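Local coordinates for Alpha/beta hydrolase (Legionella pneumophila subsp. pneumophila str. Philadelphia 1, PDB 4EZI), which is of unknown function but adopts the alpha/beta-hydrolase fold and may act as a lipase on triacylglycerols, at residues A[191-196]-A[364-369]. Residues are numbered along the deposited sequence; the frame is centred on the assembly and turned at random.
Sequences VSAVAP and DFFKQF
The methyl of Ala193 meets three phenylalanines of the antiparallel helix, and the distances place the tight part of the contact here: CB lies 3.7 Å from CD1 of Phe366 and 3.9 Å from CE2 of Phe365, with CB of Phe369 a little farther off. These three, about one turn of helix, thus converge on one methyl. Ala195, two residues on and facing the same way, touches two of them, its CB 3.9 Å from CE1 of Phe366 and 4.1 Å from CD2 of Phe365. With CG anti to the carbonyl carbon (chi1 -64°), the Phe366 ring ends nearer the strand than its CB direction suggests, and Val194 N lies at its edge. Phe365 has the other setting, CG anti to the backbone N (chi1 -169°), which carries CE2 to 3.5 Å from Val194 O; CD2 of Phe369 sits over the centre of its ring. No hydrogen bond crosses; van der Waals packing joins strand and helix, axes 8.5 Å apart at 171°. Looser is the partly exposed end, where Ser192 O comes no nearer to Phe369 than 3.9 Å, at its CB, and Ser192 OG is hydrogen-bonded to Leu163 N. Strand 193-197 lies between strands 162-168 and 310-314; helix 355-370 covers one face of this sheet, with Val194 turned toward helix 170-185.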
ATOM      1  N   VAL A 191      -7.725  10.904 -12.711  1.00 11.63           N
ATOM      2  CA  VAL A 191      -7.557  10.585 -11.308  1.00 10.45           C
ATOM      3  C   VAL A 191      -8.094  11.791 -10.537  1.00 11.13           C
ATOM      4  O   VAL A 191      -7.725  12.935 -10.850  1.00 12.50           O
ATOM      5  CB  VAL A 191      -6.089  10.309 -10.949  1.00 10.71           C
ATOM      6  CG1 VAL A 191      -5.935  10.088  -9.425  1.00 11.44           C
ATOM      7  CG2 VAL A 191      -5.533   9.139 -11.738  1.00 12.93           C
ATOM      8  N   SER A 192      -8.985  11.560  -9.574  1.00 10.42           N
ATOM      9  CA  SER A 192      -9.695  12.634  -8.856  1.00 10.17           C
ATOM     10  C   SER A 192      -8.963  13.130  -7.615  1.00  9.87           C
ATOM     11  O   SER A 192      -9.005  14.310  -7.306  1.00 11.28           O
ATOM     12  CB  SER A 192     -11.111  12.182  -8.466  1.00 10.60           C
ATOM     13  OG  SER A 192     -11.800  11.630  -9.575  1.00 12.09           O
ATOM     14  N   ALA A 193      -8.304  12.239  -6.881  1.00  9.34           N
ATOM     15  CA  ALA A 193      -7.607  12.637  -5.656  1.00  9.09           C
ATOM     16  C   ALA A 193      -6.753  11.468  -5.203  1.00  8.75           C
ATOM     17  O   ALA A 193      -7.102  10.303  -5.421  1.00  9.19           O
ATOM     18  CB  ALA A 193      -8.562  13.016  -4.553  1.00 10.40           C
ATOM     19  N   VAL A 194      -5.646  11.779  -4.537  1.00  8.68           N
ATOM     20  CA  VAL A 194      -4.643  10.802  -4.109  1.00  8.37           C
ATOM     21  C   VAL A 194      -4.231  11.156  -2.674  1.00  8.48           C
ATOM     22  O   VAL A 194      -3.884  12.305  -2.408  1.00  9.07           O
ATOM     23  CB  VAL A 194      -3.434  10.825  -5.065  1.00  8.17           C
ATOM     24  CG1 VAL A 194      -2.408   9.774  -4.638  1.00  9.24           C
ATOM     25  CG2 VAL A 194      -3.897  10.560  -6.490  1.00 10.30           C
ATOM     26  N   ALA A 195      -4.211  10.173  -1.774  1.00  8.79           N
ATOM     27  CA  ALA A 195      -3.900  10.430  -0.377  1.00  7.99           C
ATOM     28  C   ALA A 195      -3.076   9.265   0.223  1.00  8.17           C
ATOM     29  O   ALA A 195      -3.603   8.406   0.929  1.00  8.43           O
ATOM     30  CB  ALA A 195      -5.169  10.673   0.437  1.00  9.71           C
ATOM     31  N   PRO A 196      -1.762   9.212  -0.048  1.00  7.69           N
ATOM     32  CA  PRO A 196      -0.907   8.221   0.589  1.00  8.29           C
ATOM     33  C   PRO A 196      -0.793   8.493   2.077  1.00  7.63           C
ATOM     34  O   PRO A 196      -0.476   9.605   2.474  1.00  8.26           O
ATOM     35  CB  PRO A 196       0.442   8.417  -0.107  0.50  8.13           C
ATOM     36  CG  PRO A 196       0.434   9.831  -0.470  0.50  7.51           C
ATOM     37  CD  PRO A 196      -0.977  10.125  -0.893  0.50  8.41           C
ATOM     38  N   ASP A 364     -12.166  11.915   4.137  1.00 10.57           N
ATOM     39  CA  ASP A 364     -12.596  13.313   4.101  1.00 11.00           C
ATOM     40  C   ASP A 364     -12.015  14.057   2.894  1.00 10.94           C
ATOM     41  O   ASP A 364     -12.691  14.889   2.279  1.00 12.11           O
ATOM     42  CB  ASP A 364     -12.228  14.022   5.385  1.00 12.39           C
ATOM     43  CG  ASP A 364     -13.084  13.620   6.561  1.00 16.69           C
ATOM     44  OD1 ASP A 364     -14.182  13.059   6.379  1.00 18.14           O
ATOM     45  OD2 ASP A 364     -12.663  13.927   7.698  1.00 18.62           O
ATOM     46  N   PHE A 365     -10.764  13.776   2.560  1.00 10.31           N
ATOM     47  CA  PHE A 365     -10.137  14.359   1.386  1.00 10.13           C
ATOM     48  C   PHE A 365     -10.855  13.946   0.105  1.00  8.97           C
ATOM     49  O   PHE A 365     -11.152  14.787  -0.749  1.00 11.52           O
ATOM     50  CB  PHE A 365      -8.673  13.944   1.336  1.00 10.24           C
ATOM     51  CG  PHE A 365      -7.836  14.666   0.321  1.00 10.22           C
ATOM     52  CD1 PHE A 365      -7.588  16.024   0.432  1.00 11.05           C
ATOM     53  CD2 PHE A 365      -7.268  13.981  -0.739  1.00 10.23           C
ATOM     54  CE1 PHE A 365      -6.768  16.676  -0.481  1.00 10.76           C
ATOM     55  CE2 PHE A 365      -6.471  14.619  -1.664  1.00 11.53           C
ATOM     56  CZ  PHE A 365      -6.208  15.973  -1.521  1.00 11.53           C
ATOM     57  N   PHE A 366     -11.179  12.670  -0.013  1.00  9.29           N
ATOM     58  CA  PHE A 366     -11.879  12.193  -1.188  1.00  9.75           C
ATOM     59  C   PHE A 366     -13.272  12.792  -1.303  1.00 11.15           C
ATOM     60  O   PHE A 366     -13.705  13.193  -2.392  1.00 11.71           O
ATOM     61  CB  PHE A 366     -11.940  10.665  -1.202  1.00  9.54           C
ATOM     62  CG  PHE A 366     -10.583  10.015  -1.313  1.00  9.04           C
ATOM     63  CD1 PHE A 366      -9.478  10.725  -1.794  1.00  8.94           C
ATOM     64  CD2 PHE A 366     -10.399   8.709  -0.892  1.00  9.40           C
ATOM     65  CE1 PHE A 366      -8.255  10.129  -1.893  1.00  9.19           C
ATOM     66  CE2 PHE A 366      -9.150   8.097  -0.999  1.00  9.92           C
ATOM     67  CZ  PHE A 366      -8.077   8.806  -1.497  1.00  9.71           C
ATOM     68  N   LYS A 367     -13.952  12.932  -0.183  1.00 10.13           N
ATOM     69  CA  LYS A 367     -15.276  13.558  -0.194  1.00 11.17           C
ATOM     70  C   LYS A 367     -15.213  15.009  -0.696  1.00 11.68           C
ATOM     71  O   LYS A 367     -16.102  15.458  -1.432  1.00 12.70           O
ATOM     72  CB  LYS A 367     -15.911  13.483   1.184  1.00 11.94           C
ATOM     73  CG  LYS A 367     -16.403  12.082   1.563  1.00 12.03           C
ATOM     74  CD  LYS A 367     -17.712  11.758   0.847  1.00 12.90           C
ATOM     75  CE  LYS A 367     -18.008  10.275   0.855  1.00 12.04           C
ATOM     76  NZ  LYS A 367     -19.191   9.969  -0.014  1.00 12.86           N
ATOM     77  N   GLN A 368     -14.150  15.730  -0.330  1.00 12.18           N
ATOM     78  CA  GLN A 368     -13.955  17.093  -0.789  1.00 11.84           C
ATOM     79  C   GLN A 368     -13.919  17.143  -2.304  1.00 12.11           C
ATOM     80  O   GLN A 368     -14.529  18.023  -2.908  1.00 13.83           O
ATOM     81  CB  GLN A 368     -12.677  17.680  -0.198  1.00 14.23           C
ATOM     82  CG  GLN A 368     -12.397  19.102  -0.634  1.00 18.19           C
ATOM     83  CD  GLN A 368     -11.140  19.681  -0.017  1.00 24.43           C
ATOM     84  OE1 GLN A 368     -10.672  19.227   1.032  1.00 27.91           O
ATOM     85  NE2 GLN A 368     -10.595  20.707  -0.669  1.00 27.90           N
ATOM     86  N   PHE A 369     -13.216  16.207  -2.923  1.00 11.08           N
ATOM     87  CA  PHE A 369     -13.085  16.178  -4.364  1.00 12.25           C
ATOM     88  C   PHE A 369     -14.220  15.463  -5.076  1.00 12.13           C
ATOM     89  O   PHE A 369     -14.447  15.710  -6.262  1.00 14.13           O
ATOM     90  CB  PHE A 369     -11.661  15.764  -4.773  1.00 12.15           C
ATOM     91  CG  PHE A 369     -10.685  16.813  -4.397  1.00 12.12           C
ATOM     92  CD1 PHE A 369     -10.641  17.986  -5.139  1.00 12.86           C
ATOM     93  CD2 PHE A 369      -9.950  16.741  -3.214  1.00 12.39           C
ATOM     94  CE1 PHE A 369      -9.846  19.028  -4.743  1.00 13.75           C
ATOM     95  CE2 PHE A 369      -9.133  17.785  -2.827  1.00 14.97           C
ATOM     96  CZ  PHE A 369      -9.089  18.928  -3.603  1.00 15.16           C
TER